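PDB 2XR1: transcription termination factor FttA from Methanosarcina mazei, which probably terminates archaeal transcription by cleaving nascent RNA at the RNA polymerase exit channel and degrading the released transcript, using two zinc ions. Local coordinates for residues T376-T382 / R602-G608; G384-Q390 / H583-L589; G24-T28 / T41-F47; R171-R175 / N236-A240; A414-A420 / V506-G512. All blocks are in the same frame, centred on the assembly; numbering follows the deposited sequence.

Contacts 1 and 5 are buried pairings of parallel strands, one in a metallo-beta-lactamase sheet and the other in the beta-CASP sheet; contact 5 is largely backbone bonds and aliphatic packing, whereas contact 1 ends in a polar network round the zinc ligand His607. Contact 2, partly buried, touches contact 1 through Glu380 and His583 and joins the loop leading from the lactamase portion into the beta-CASP region to the C-terminal lactamase portion, using a helix N-terminus and an arginine. Contacts 3 and 4, away from the zinc ions, are partly exposed and rich in charged groups: contact 3 adds a phenylalanine inside the first KH domain, whereas contact 4 ties helix 159-173 to the lactamase core almost wholly through polar groups.

Contact 1: residues T376-T382 / R602-G608. With ZN (zinc ion), chain F.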
# COMPACT_ATOMS: atom_id res chain seq x y z
N THR B 376 6.80 -12.54 -13.23
CA THR B 376 7.12 -11.13 -13.01
C THR B 376 8.60 -10.96 -12.67
O THR B 376 9.11 -11.68 -11.83
CB THR B 376 6.32 -10.58 -11.79
OG1 THR B 376 4.91 -10.78 -12.01
CG2 THR B 376 6.57 -9.11 -11.51
N VAL B 377 9.26 -9.99 -13.30
CA VAL B 377 10.63 -9.60 -12.94
C VAL B 377 10.68 -8.14 -12.48
O VAL B 377 10.13 -7.25 -13.11
CB VAL B 377 11.56 -9.65 -14.17
CG1 VAL B 377 13.00 -9.23 -13.75
CG2 VAL B 377 11.53 -11.03 -14.87
N ILE B 378 11.32 -7.91 -11.35
CA ILE B 378 11.55 -6.57 -10.86
C ILE B 378 13.05 -6.42 -10.98
O ILE B 378 13.80 -7.11 -10.27
CB ILE B 378 11.10 -6.43 -9.39
CG1 ILE B 378 9.56 -6.42 -9.34
CG2 ILE B 378 11.68 -5.14 -8.78
CD1 ILE B 378 8.93 -7.36 -8.43
N SER B 379 13.47 -5.53 -11.89
CA SER B 379 14.87 -5.40 -12.28
C SER B 379 15.47 -4.07 -11.88
O SER B 379 14.81 -3.06 -11.90
CB SER B 379 14.99 -5.53 -13.79
OG SER B 379 16.33 -5.31 -14.19
N GLU B 380 16.76 -4.07 -11.60
CA GLU B 380 17.47 -2.82 -11.44
C GLU B 380 17.61 -2.17 -12.79
O GLU B 380 17.43 -2.84 -13.79
CB GLU B 380 18.89 -2.99 -10.89
CG GLU B 380 19.84 -3.74 -11.81
CD GLU B 380 21.22 -3.18 -11.76
OE1 GLU B 380 21.35 -1.96 -12.05
OE2 GLU B 380 22.15 -3.94 -11.44
N ALA B 381 17.93 -0.86 -12.79
CA ALA B 381 18.02 -0.05 -14.00
C ALA B 381 19.16 1.00 -13.96
O ALA B 381 19.01 2.04 -14.53
CB ALA B 381 16.66 0.62 -14.28
N THR B 382 20.27 0.70 -13.30
CA THR B 382 21.31 1.72 -13.00
C THR B 382 21.89 2.29 -14.25
O THR B 382 22.03 3.50 -14.37
CB THR B 382 22.47 1.16 -12.18
OG1 THR B 382 21.96 0.43 -11.09
CG2 THR B 382 23.36 2.28 -11.65
N ARG B 602 5.40 -9.60 -17.00
CA ARG B 602 5.64 -8.19 -16.67
C ARG B 602 7.07 -7.94 -16.21
O ARG B 602 7.68 -8.79 -15.62
CB ARG B 602 4.70 -7.66 -15.60
CG ARG B 602 3.36 -8.26 -15.50
CD ARG B 602 2.26 -7.55 -16.26
NE ARG B 602 1.61 -6.50 -15.48
CZ ARG B 602 0.95 -6.67 -14.31
NH1 ARG B 602 0.84 -7.88 -13.72
NH2 ARG B 602 0.40 -5.58 -13.71
N VAL B 603 7.61 -6.76 -16.50
CA VAL B 603 8.77 -6.32 -15.79
C VAL B 603 8.62 -4.92 -15.21
O VAL B 603 7.90 -4.10 -15.75
CB VAL B 603 10.10 -6.54 -16.51
CG1 VAL B 603 9.96 -7.35 -17.84
CG2 VAL B 603 10.85 -5.32 -16.61
N PHE B 604 9.23 -4.69 -14.06
CA PHE B 604 9.18 -3.44 -13.39
C PHE B 604 10.59 -2.99 -13.18
O PHE B 604 11.49 -3.83 -13.07
CB PHE B 604 8.50 -3.62 -12.05
CG PHE B 604 7.06 -3.90 -12.17
CD1 PHE B 604 6.15 -2.87 -12.37
CD2 PHE B 604 6.59 -5.19 -12.16
CE1 PHE B 604 4.80 -3.15 -12.50
CE2 PHE B 604 5.27 -5.44 -12.29
CZ PHE B 604 4.39 -4.42 -12.46
N THR B 605 10.83 -1.69 -13.14
CA THR B 605 12.20 -1.23 -13.02
C THR B 605 12.40 -0.34 -11.79
O THR B 605 11.51 0.28 -11.33
CB THR B 605 12.64 -0.53 -14.31
OG1 THR B 605 11.79 0.58 -14.55
CG2 THR B 605 12.57 -1.48 -15.46
N GLU B 606 13.60 -0.31 -11.28
CA GLU B 606 13.95 0.36 -10.05
C GLU B 606 15.46 0.56 -10.02
O GLU B 606 16.15 0.19 -10.95
CB GLU B 606 13.47 -0.44 -8.83
CG GLU B 606 13.76 -1.92 -8.84
CD GLU B 606 15.02 -2.38 -8.06
OE1 GLU B 606 15.43 -1.77 -7.03
OE2 GLU B 606 15.58 -3.44 -8.47
N HIS B 607 15.97 1.20 -8.97
CA HIS B 607 17.42 1.36 -8.78
C HIS B 607 18.08 2.01 -10.00
O HIS B 607 18.93 1.43 -10.65
CB HIS B 607 18.03 0.03 -8.46
CG HIS B 607 19.38 0.09 -7.86
ND1 HIS B 607 20.50 0.38 -8.60
CD2 HIS B 607 19.82 -0.20 -6.61
CE1 HIS B 607 21.57 0.30 -7.83
NE2 HIS B 607 21.19 -0.06 -6.62
N GLY B 608 17.64 3.22 -10.29
CA GLY B 608 18.26 4.06 -11.29
C GLY B 608 17.76 5.47 -11.06
O GLY B 608 16.81 5.66 -10.32
ZN ZN F . 22.59 -0.91 -5.21
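His607 binds zinc through NE2 (2.2 Å), and its other ring nitrogen, ND1, donates to Thr382 OG1 at 2.9 Å, with that oxygen close to the imidazole plane. Thr382 OG1 in turn donates to Glu380 OE1 at 2.6 Å, and Thr382 N donates to the same oxygen, so the carboxylate orients the threonine that orients the zinc ligand. Asp249, His250 and Asp355 complete this metal site. Behind it the strands 376-380 and 602-606 run parallel; Ser379 N donates almost straight to Phe604 O (2.9 Å, 178°). Phe604 turns a ring edge to Thr376 CG2, 4.0 Å from CE2, while its CB lies 4.0 Å from Ile378 CG1. The Ile378 side chain meets that of Glu606 at about a right angle, Ile378 CG2 being 3.8 Å from Glu606 CG. The pair joins the two separated portions of the lactamase fold within one mixed sheet, between strands 348-352 and 627-630, with helix 610-624 packed on Thr605 and Ala381.

Contact 2: residues G384-Q390 / H583-L589; sequences GNANAFQ and HSDRRQL
Arg586 lays its side chain along the loop 384-390, against Gly384, Asn385 and Ala386, just as the helix 586-594 begins, behind a capping box in which Asp585 OD1 accepts from Gln588 N and Gln588 OE1 accepts from Asp585 N. From the first helical residue the arginine leaves with CG anti to the backbone N (chi1 160°) and bends at chi2, which carries it round the turn. CB sits 3.6 Å from Asn385 O, and CG meets Phe389 CE1 at 3.8 Å; CD stays beside the same carbonyl, 3.4 Å from Asn385 O. Further out, Ala386 CA rests over the centre of one guanidinium face. At the tip NH1 donates to Gly384 O (2.9 Å), which lies near the guanidinium plane, and also pairs with Asp615, while NH2 reaches Ser619; both of these belong to helix 610-624. Arg586 N donates to Ala388 O. The type I turn Asn385-Ala388 is thus held by both the backbone and the side chain of Arg586. Gln390 OE1 and His583 O, two acceptors, lie close, an approach probably made tolerable by Lys357 NZ, which bonds to both. The Gln390 amide lies against Asp585 CB, 3.4 Å from NE2, and the aspartate's remaining oxygen completes the junction: Gln390 N donates to the anti lone pair of Asp585 OD2 at 3.2 Å.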
# COMPACT_ATOMS: atom_id res chain seq x y z
N GLY B 384 20.30 2.15 -17.09
CA GLY B 384 19.12 1.90 -17.87
C GLY B 384 18.87 2.89 -18.98
O GLY B 384 18.04 2.64 -19.83
N ASN B 385 19.58 4.01 -18.96
CA ASN B 385 19.45 5.01 -19.98
C ASN B 385 19.82 4.50 -21.39
O ASN B 385 20.76 3.74 -21.55
CB ASN B 385 20.31 6.20 -19.62
CG ASN B 385 19.56 7.26 -18.82
OD1 ASN B 385 18.64 7.90 -19.35
ND2 ASN B 385 19.94 7.46 -17.57
N ALA B 386 19.10 4.95 -22.41
CA ALA B 386 19.42 4.58 -23.82
C ALA B 386 20.91 4.65 -24.11
O ALA B 386 21.45 3.91 -24.90
CB ALA B 386 18.62 5.48 -24.79
N ASN B 387 21.56 5.58 -23.44
CA ASN B 387 22.92 6.05 -23.70
C ASN B 387 24.01 5.20 -23.02
O ASN B 387 25.18 5.31 -23.34
CB ASN B 387 22.97 7.44 -23.05
CG ASN B 387 23.92 8.37 -23.69
OD1 ASN B 387 23.94 9.56 -23.34
ND2 ASN B 387 24.73 7.87 -24.63
N ALA B 388 23.61 4.35 -22.07
CA ALA B 388 24.44 3.99 -20.95
C ALA B 388 25.21 2.66 -21.12
O ALA B 388 25.16 1.74 -20.31
CB ALA B 388 23.57 4.02 -19.63
N PHE B 389 25.97 2.61 -22.18
CA PHE B 389 26.85 1.47 -22.42
C PHE B 389 28.12 1.68 -21.62
O PHE B 389 28.46 2.80 -21.24
CB PHE B 389 27.14 1.32 -23.91
CG PHE B 389 25.90 1.29 -24.73
CD1 PHE B 389 25.07 0.16 -24.71
CD2 PHE B 389 25.48 2.41 -25.43
CE1 PHE B 389 23.89 0.13 -25.44
CE2 PHE B 389 24.29 2.39 -26.15
CZ PHE B 389 23.50 1.26 -26.16
N GLN B 390 28.81 0.60 -21.33
CA GLN B 390 30.08 0.76 -20.67
C GLN B 390 31.08 -0.04 -21.48
O GLN B 390 30.70 -0.91 -22.25
CB GLN B 390 29.94 0.41 -19.18
CG GLN B 390 29.71 -0.97 -18.92
CD GLN B 390 29.09 -1.26 -17.56
OE1 GLN B 390 29.44 -2.26 -16.97
NE2 GLN B 390 28.16 -0.43 -17.09
N HIS B 583 27.74 -3.54 -12.48
CA HIS B 583 26.39 -3.56 -13.05
C HIS B 583 26.36 -3.83 -14.54
O HIS B 583 27.27 -3.47 -15.30
CB HIS B 583 25.74 -2.22 -12.87
CG HIS B 583 25.47 -1.85 -11.44
ND1 HIS B 583 24.33 -2.25 -10.76
CD2 HIS B 583 26.16 -1.05 -10.59
CE1 HIS B 583 24.35 -1.71 -9.56
NE2 HIS B 583 25.43 -0.97 -9.43
N SER B 584 25.27 -4.44 -14.96
CA SER B 584 24.96 -4.60 -16.34
C SER B 584 24.82 -3.25 -16.97
O SER B 584 24.12 -2.41 -16.44
CB SER B 584 23.61 -5.33 -16.46
OG SER B 584 23.74 -6.66 -16.10
N ASP B 585 25.45 -3.03 -18.12
CA ASP B 585 25.22 -1.79 -18.86
C ASP B 585 23.86 -1.86 -19.57
O ASP B 585 23.09 -2.80 -19.35
CB ASP B 585 26.39 -1.51 -19.82
CG ASP B 585 26.36 -2.37 -21.10
OD1 ASP B 585 25.52 -3.30 -21.21
OD2 ASP B 585 27.21 -2.11 -22.02
N ARG B 586 23.56 -0.87 -20.40
CA ARG B 586 22.25 -0.82 -21.05
C ARG B 586 22.01 -2.06 -21.90
O ARG B 586 21.00 -2.69 -21.77
CB ARG B 586 22.10 0.46 -21.87
CG ARG B 586 21.04 0.42 -22.92
CD ARG B 586 19.63 0.63 -22.37
NE ARG B 586 18.74 0.79 -23.50
CZ ARG B 586 17.56 1.39 -23.50
NH1 ARG B 586 17.05 1.94 -22.41
NH2 ARG B 586 16.89 1.45 -24.64
N ARG B 587 22.97 -2.42 -22.74
CA ARG B 587 22.88 -3.63 -23.55
C ARG B 587 22.59 -4.87 -22.67
O ARG B 587 21.72 -5.67 -22.94
CB ARG B 587 24.16 -3.85 -24.34
CG ARG B 587 23.95 -4.74 -25.57
CD ARG B 587 25.28 -5.20 -26.20
NE ARG B 587 25.77 -6.43 -25.55
CZ ARG B 587 26.79 -6.49 -24.67
NH1 ARG B 587 27.49 -5.39 -24.33
NH2 ARG B 587 27.13 -7.66 -24.15
N GLN B 588 23.32 -4.99 -21.58
CA GLN B 588 23.23 -6.18 -20.75
C GLN B 588 21.91 -6.27 -20.02
O GLN B 588 21.41 -7.37 -19.81
CB GLN B 588 24.43 -6.21 -19.80
CG GLN B 588 25.67 -6.65 -20.55
CD GLN B 588 26.97 -6.17 -19.92
OE1 GLN B 588 26.96 -5.48 -18.87
NE2 GLN B 588 28.10 -6.53 -20.54
N LEU B 589 21.37 -5.12 -19.61
CA LEU B 589 20.05 -5.10 -19.00
C LEU B 589 19.03 -5.66 -19.99
O LEU B 589 18.21 -6.52 -19.66
CB LEU B 589 19.68 -3.68 -18.58
CG LEU B 589 20.52 -3.18 -17.38
CD1 LEU B 589 20.43 -1.67 -17.14
CD2 LEU B 589 20.09 -3.94 -16.14

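Contact 3: residues G24-T28 / T41-F47; sequences GVTIT and TEEPRKF
Val25 and Ile27 hold the outer end of the Phe47 ring in the closely packed half of this contact, with Val25 CG1 at 3.5 Å from CE1 and Ile27 CG2 at 4.0 Å from CZ. Both methyl groups approach obliquely, while Thr26 O lies at the ring's edge. That carbonyl is also bonded: Thr41 OG1 donates to it at 2.7 Å and itself accepts from Glu43 N, an ST turn that fixes the threonine just ahead of the helix 44-49. Toward solvent the contact is polar. Thr26 OG1, set between its backbone N and carbonyl carbon (chi1 59°), donates to Glu43 OE1 at 2.8 Å, from above the carboxylate plane. The extended Lys46 chain brings NZ to Gly24 O at 2.8 Å, and the same ammonium forms a salt bridge with Glu43 OE2, so that one carboxylate serves both a hydroxyl and a lysine. A water bridges Thr26 OG1 and Glu42 N. Farther along the packing is loose, and Thr28 CG2 merely brushes Glu42 CG at 3.8 Å, the two side chains crossing at about a right angle. Within the first KH domain the loop 24-28 thereby closes over the start of helix 44-49; Phe47 reaches inward to Met67 of strand 65-69 and to helix 52-61, and Ile27 packs on helix 7-18.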
# COMPACT_ATOMS: atom_id res chain seq x y z
N GLY B 24 18.65 -50.11 12.85
CA GLY B 24 19.87 -49.65 13.49
C GLY B 24 19.98 -48.15 13.58
O GLY B 24 20.85 -47.64 14.27
N VAL B 25 19.15 -47.43 12.86
CA VAL B 25 19.27 -46.00 12.84
C VAL B 25 18.14 -45.37 13.63
O VAL B 25 16.96 -45.63 13.36
CB VAL B 25 19.30 -45.50 11.39
CG1 VAL B 25 19.40 -44.00 11.32
CG2 VAL B 25 20.48 -46.17 10.67
N THR B 26 18.50 -44.54 14.60
CA THR B 26 17.50 -43.88 15.43
C THR B 26 17.62 -42.38 15.43
O THR B 26 18.68 -41.84 15.17
CB THR B 26 17.60 -44.34 16.87
OG1 THR B 26 18.91 -44.04 17.38
CG2 THR B 26 17.27 -45.84 16.97
N ILE B 27 16.51 -41.72 15.70
CA ILE B 27 16.50 -40.28 15.98
C ILE B 27 15.90 -40.07 17.35
O ILE B 27 15.16 -40.92 17.84
CB ILE B 27 15.69 -39.46 14.94
CG1 ILE B 27 14.24 -39.97 14.85
CG2 ILE B 27 16.40 -39.46 13.62
CD1 ILE B 27 13.33 -39.15 13.99
N THR B 28 16.25 -38.95 17.97
CA THR B 28 15.68 -38.54 19.25
C THR B 28 14.51 -37.57 19.01
O THR B 28 13.37 -37.89 19.32
CB THR B 28 16.75 -37.91 20.20
OG1 THR B 28 17.47 -36.86 19.54
CG2 THR B 28 17.73 -38.95 20.65
N THR B 41 19.92 -36.86 16.55
CA THR B 41 20.32 -38.26 16.66
C THR B 41 21.45 -38.42 17.65
O THR B 41 22.30 -37.54 17.75
CB THR B 41 20.80 -38.76 15.30
OG1 THR B 41 20.88 -40.20 15.28
CG2 THR B 41 22.17 -38.15 14.95
N GLU B 42 21.48 -39.55 18.36
CA GLU B 42 22.62 -39.92 19.21
C GLU B 42 23.61 -40.78 18.44
O GLU B 42 24.62 -41.20 18.99
CB GLU B 42 22.15 -40.64 20.46
CG GLU B 42 21.34 -39.75 21.38
CD GLU B 42 20.83 -40.49 22.61
OE1 GLU B 42 20.12 -41.50 22.44
OE2 GLU B 42 21.13 -40.05 23.74
N GLU B 43 23.33 -41.01 17.16
CA GLU B 43 24.17 -41.83 16.32
C GLU B 43 24.50 -41.12 14.99
O GLU B 43 24.31 -41.65 13.90
CB GLU B 43 23.47 -43.16 16.06
CG GLU B 43 22.87 -43.82 17.30
CD GLU B 43 22.34 -45.24 17.00
OE1 GLU B 43 21.19 -45.36 16.50
OE2 GLU B 43 23.09 -46.22 17.28
N PRO B 44 25.03 -39.91 15.08
CA PRO B 44 25.34 -39.17 13.86
C PRO B 44 26.23 -39.93 12.88
O PRO B 44 26.13 -39.70 11.68
CB PRO B 44 26.09 -37.94 14.38
CG PRO B 44 26.65 -38.39 15.69
CD PRO B 44 25.57 -39.22 16.26
N ARG B 45 27.11 -40.78 13.37
CA ARG B 45 28.03 -41.50 12.49
C ARG B 45 27.26 -42.23 11.40
O ARG B 45 27.65 -42.25 10.25
CB ARG B 45 28.89 -42.50 13.28
N LYS B 46 26.12 -42.79 11.79
CA LYS B 46 25.29 -43.58 10.89
C LYS B 46 24.71 -42.74 9.75
O LYS B 46 24.45 -43.26 8.67
CB LYS B 46 24.18 -44.27 11.68
CG LYS B 46 24.75 -45.19 12.74
CD LYS B 46 23.69 -45.99 13.49
CE LYS B 46 24.38 -46.92 14.50
NZ LYS B 46 23.56 -48.08 14.88
N PHE B 47 24.50 -41.46 10.00
CA PHE B 47 24.04 -40.56 8.96
C PHE B 47 25.19 -40.00 8.14
O PHE B 47 24.99 -39.51 7.02
CB PHE B 47 23.26 -39.40 9.55
CG PHE B 47 21.89 -39.77 10.05
CD1 PHE B 47 21.71 -40.38 11.28
CD2 PHE B 47 20.78 -39.46 9.30
CE1 PHE B 47 20.44 -40.67 11.75
CE2 PHE B 47 19.51 -39.77 9.77
CZ PHE B 47 19.34 -40.37 11.00
O HOH W 1 19.09 -41.15 18.19

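Contact 4: residues R171-R175 / N236-A240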
# COMPACT_ATOMS: atom_id res chain seq x y z
N ARG B 171 8.52 -22.47 13.61
CA ARG B 171 7.09 -22.69 13.87
C ARG B 171 6.17 -21.67 13.15
O ARG B 171 5.04 -21.96 12.80
CB ARG B 171 6.79 -22.64 15.38
CG ARG B 171 7.45 -23.74 16.17
CD ARG B 171 7.11 -23.68 17.67
NE ARG B 171 8.24 -24.18 18.46
CZ ARG B 171 8.25 -25.23 19.26
NH1 ARG B 171 7.15 -25.95 19.47
NH2 ARG B 171 9.38 -25.55 19.91
N LYS B 172 6.67 -20.48 12.93
CA LYS B 172 5.92 -19.47 12.22
C LYS B 172 5.85 -19.81 10.71
O LYS B 172 4.80 -19.67 10.05
CB LYS B 172 6.60 -18.11 12.51
CG LYS B 172 6.04 -16.95 11.72
CD LYS B 172 5.95 -15.68 12.56
CE LYS B 172 5.84 -14.45 11.69
NZ LYS B 172 6.03 -13.23 12.53
N ILE B 173 6.98 -20.27 10.15
CA ILE B 173 7.01 -20.74 8.77
C ILE B 173 5.96 -21.84 8.55
O ILE B 173 5.27 -21.87 7.53
CB ILE B 173 8.39 -21.22 8.38
CG1 ILE B 173 9.37 -20.04 8.33
CG2 ILE B 173 8.33 -21.89 7.06
CD1 ILE B 173 10.83 -20.39 8.06
N HIS B 174 5.83 -22.74 9.51
CA HIS B 174 4.97 -23.90 9.36
C HIS B 174 3.62 -23.74 10.03
O HIS B 174 2.97 -24.72 10.33
CB HIS B 174 5.69 -25.17 9.86
CG HIS B 174 6.95 -25.45 9.10
ND1 HIS B 174 8.16 -24.87 9.44
CD2 HIS B 174 7.17 -26.16 7.98
CE1 HIS B 174 9.08 -25.25 8.58
NE2 HIS B 174 8.50 -26.01 7.66
N ARG B 175 3.20 -22.51 10.26
CA ARG B 175 1.82 -22.26 10.62
C ARG B 175 0.98 -22.63 9.41
O ARG B 175 1.49 -22.66 8.27
CB ARG B 175 1.62 -20.80 11.02
CG ARG B 175 1.67 -19.81 9.85
CD ARG B 175 1.52 -18.39 10.33
NE ARG B 175 1.53 -17.42 9.23
CZ ARG B 175 2.63 -16.97 8.63
NH1 ARG B 175 3.83 -17.43 8.98
NH2 ARG B 175 2.54 -16.08 7.65
N ASN B 236 6.15 -6.78 13.47
CA ASN B 236 5.90 -8.21 13.71
C ASN B 236 5.07 -8.90 12.60
O ASN B 236 5.10 -10.12 12.45
CB ASN B 236 5.25 -8.42 15.07
CG ASN B 236 3.80 -7.93 15.12
OD1 ASN B 236 3.15 -7.70 14.08
ND2 ASN B 236 3.28 -7.79 16.34
N GLN B 237 4.33 -8.11 11.81
CA GLN B 237 3.61 -8.66 10.65
C GLN B 237 4.57 -9.10 9.52
O GLN B 237 4.09 -9.60 8.49
CB GLN B 237 2.61 -7.62 10.09
CG GLN B 237 3.17 -6.66 9.01
CD GLN B 237 2.14 -5.63 8.52
OE1 GLN B 237 1.55 -5.82 7.46
NE2 GLN B 237 1.95 -4.52 9.28
N ILE B 238 5.88 -8.88 9.67
CA ILE B 238 6.81 -9.24 8.62
C ILE B 238 7.40 -10.64 8.83
O ILE B 238 8.17 -10.86 9.74
CB ILE B 238 7.97 -8.23 8.47
CG1 ILE B 238 7.46 -6.79 8.39
CG2 ILE B 238 8.73 -8.56 7.25
CD1 ILE B 238 6.76 -6.46 7.12
N ASP B 239 7.11 -11.55 7.91
CA ASP B 239 7.61 -12.90 7.97
C ASP B 239 9.13 -13.01 7.78
O ASP B 239 9.79 -13.84 8.45
CB ASP B 239 6.88 -13.76 6.96
CG ASP B 239 5.39 -13.94 7.32
OD1 ASP B 239 4.66 -12.90 7.55
OD2 ASP B 239 4.93 -15.13 7.40
N ALA B 240 9.70 -12.19 6.90
CA ALA B 240 11.14 -12.26 6.62
C ALA B 240 11.70 -11.03 5.96
O ALA B 240 11.00 -10.24 5.39
CB ALA B 240 11.44 -13.46 5.78
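Arg175 meets Asp239 because its side chain turns at chi1 (72°, with CG between the backbone N and the carbonyl carbon) and then runs straight to NE, carrying the guanidinium back alongside the last turn of helix 159-173. There it forms a salt bridge to a single carboxylate oxygen: NH2 donates to the syn lone pair of Asp239 OD2 at 2.6 Å, and NH1 adds a weak bond to that atom at 3.0 Å. Both nitrogens converge on OD2, with the guanidinium and carboxylate planes 50° apart, and the pairing is not a side-on bidentate one. NH1 also donates to Lys172 O at 2.7 Å, and Arg175 N reaches that carbonyl from the opposite face of its plane. These grips fix the guanidinium against the helix end, while NH2 has a further acceptor in Glu206 O. Lys172, whose chain leaves with CG anti to the backbone N and bends at chi2, brings NZ to Asn236 O in a weak 3.2 Å bond. A salt bridge and a weak lysine-carbonyl bond thus join the end of helix 159-173 to the loop leading into strand 240-242 of the metallo-beta-lactamase fold.

Contact 5: residues A414-A420 / V506-G512; sequences AVIPAFA and VILATSG
Ile416 N donates to Ile507 O at 2.6 Å, at the middle of two neighbouring strands of the parallel six-stranded beta-CASP sheet. Ile507 N to Ala414 O (2.8 Å) and Ala509 N to Ile416 O (3.2 Å) continue the pairing on either side. The Ile416 and Leu508 side chains run alongside each other in the same direction, with Leu508 CD1 against the isoleucine CB and CD1; Ile416 CD1 also reaches Val506 CG1 at 4.0 Å. Helix 423-436 packs on Val506 and Leu508 of this face. Helix 518-526 lies against Val415 and Ile507 on the opposite face. Beyond the strands the segments remain joined, Ala418 N donating to Ala509 O and Thr510 OG1 to Ala418 O (3.1 Å). A cis peptide precedes Ser511, and Phe419, whose side chain comes within about 5 Å of that of the zinc ligand His247, presents a ring face to Gly512, whose CA makes a CH-pi contact 3.8 Å from the ring centroid, 11° off its normal.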
# COMPACT_ATOMS: atom_id res chain seq x y z
N ALA B 414 47.82 8.19 -8.08
CA ALA B 414 46.48 7.99 -8.62
C ALA B 414 45.53 7.60 -7.50
O ALA B 414 45.65 6.54 -6.95
CB ALA B 414 46.51 6.92 -9.71
N VAL B 415 44.62 8.50 -7.14
CA VAL B 415 43.61 8.22 -6.12
C VAL B 415 42.39 7.62 -6.81
O VAL B 415 41.91 8.15 -7.78
CB VAL B 415 43.22 9.50 -5.34
CG1 VAL B 415 42.04 9.24 -4.43
CG2 VAL B 415 44.45 10.04 -4.55
N ILE B 416 41.92 6.47 -6.32
CA ILE B 416 40.81 5.75 -6.92
C ILE B 416 39.79 5.43 -5.84
O ILE B 416 39.97 4.46 -5.11
CB ILE B 416 41.27 4.39 -7.50
CG1 ILE B 416 42.56 4.54 -8.32
CG2 ILE B 416 40.18 3.76 -8.29
CD1 ILE B 416 42.82 3.38 -9.29
N PRO B 417 38.75 6.25 -5.68
CA PRO B 417 37.72 5.93 -4.72
C PRO B 417 37.03 4.66 -5.08
O PRO B 417 36.92 4.34 -6.23
CB PRO B 417 36.73 7.09 -4.84
CG PRO B 417 36.97 7.62 -6.14
CD PRO B 417 38.44 7.49 -6.39
N ALA B 418 36.60 3.93 -4.06
CA ALA B 418 36.10 2.58 -4.20
C ALA B 418 35.25 2.24 -3.00
O ALA B 418 35.34 2.86 -1.97
CB ALA B 418 37.26 1.62 -4.28
N PHE B 419 34.44 1.22 -3.14
CA PHE B 419 33.76 0.62 -2.00
C PHE B 419 34.62 -0.46 -1.42
O PHE B 419 35.48 -0.99 -2.11
CB PHE B 419 32.40 0.09 -2.45
CG PHE B 419 31.47 1.19 -2.85
CD1 PHE B 419 30.79 1.92 -1.89
CD2 PHE B 419 31.36 1.55 -4.19
CE1 PHE B 419 29.94 2.98 -2.27
CE2 PHE B 419 30.53 2.59 -4.57
CZ PHE B 419 29.82 3.30 -3.61
N ALA B 420 34.41 -0.76 -0.14
CA ALA B 420 35.12 -1.86 0.49
C ALA B 420 34.98 -3.12 -0.34
O ALA B 420 35.98 -3.81 -0.59
CB ALA B 420 34.62 -2.11 1.86
N VAL B 506 49.52 4.27 -6.14
CA VAL B 506 48.08 4.18 -6.41
C VAL B 506 47.35 4.05 -5.08
O VAL B 506 47.78 3.30 -4.21
CB VAL B 506 47.72 2.96 -7.28
CG1 VAL B 506 46.25 2.74 -7.26
CG2 VAL B 506 48.19 3.10 -8.68
N ILE B 507 46.25 4.76 -4.93
CA ILE B 507 45.45 4.65 -3.72
C ILE B 507 44.01 4.20 -4.03
O ILE B 507 43.25 4.96 -4.63
CB ILE B 507 45.45 5.98 -2.95
CG1 ILE B 507 46.90 6.41 -2.71
CG2 ILE B 507 44.72 5.85 -1.62
CD1 ILE B 507 47.05 7.60 -1.85
N LEU B 508 43.66 2.98 -3.64
CA LEU B 508 42.26 2.58 -3.55
C LEU B 508 41.80 2.99 -2.17
O LEU B 508 42.44 2.66 -1.19
CB LEU B 508 42.08 1.09 -3.76
CG LEU B 508 41.89 0.71 -5.24
CD1 LEU B 508 42.57 1.69 -6.13
CD2 LEU B 508 42.38 -0.70 -5.56
N ALA B 509 40.72 3.75 -2.10
CA ALA B 509 40.26 4.24 -0.81
C ALA B 509 38.79 4.50 -0.85
O ALA B 509 38.21 4.80 -1.91
CB ALA B 509 41.00 5.51 -0.41
N THR B 510 38.22 4.43 0.34
CA THR B 510 36.80 4.50 0.58
C THR B 510 36.40 5.94 0.95
O THR B 510 37.22 6.68 1.51
CB THR B 510 36.50 3.44 1.69
OG1 THR B 510 35.71 2.39 1.12
CG2 THR B 510 35.86 4.00 2.95
N SER B 511 35.18 6.39 0.66
CA SER B 511 34.12 5.59 0.07
C SER B 511 33.99 5.84 -1.41
O SER B 511 34.37 6.86 -1.92
CB SER B 511 32.78 5.89 0.74
OG SER B 511 32.60 7.27 0.85
N GLY B 512 33.40 4.90 -2.10
CA GLY B 512 33.36 4.93 -3.56
C GLY B 512 32.74 6.08 -4.31
O GLY B 512 32.93 6.16 -5.52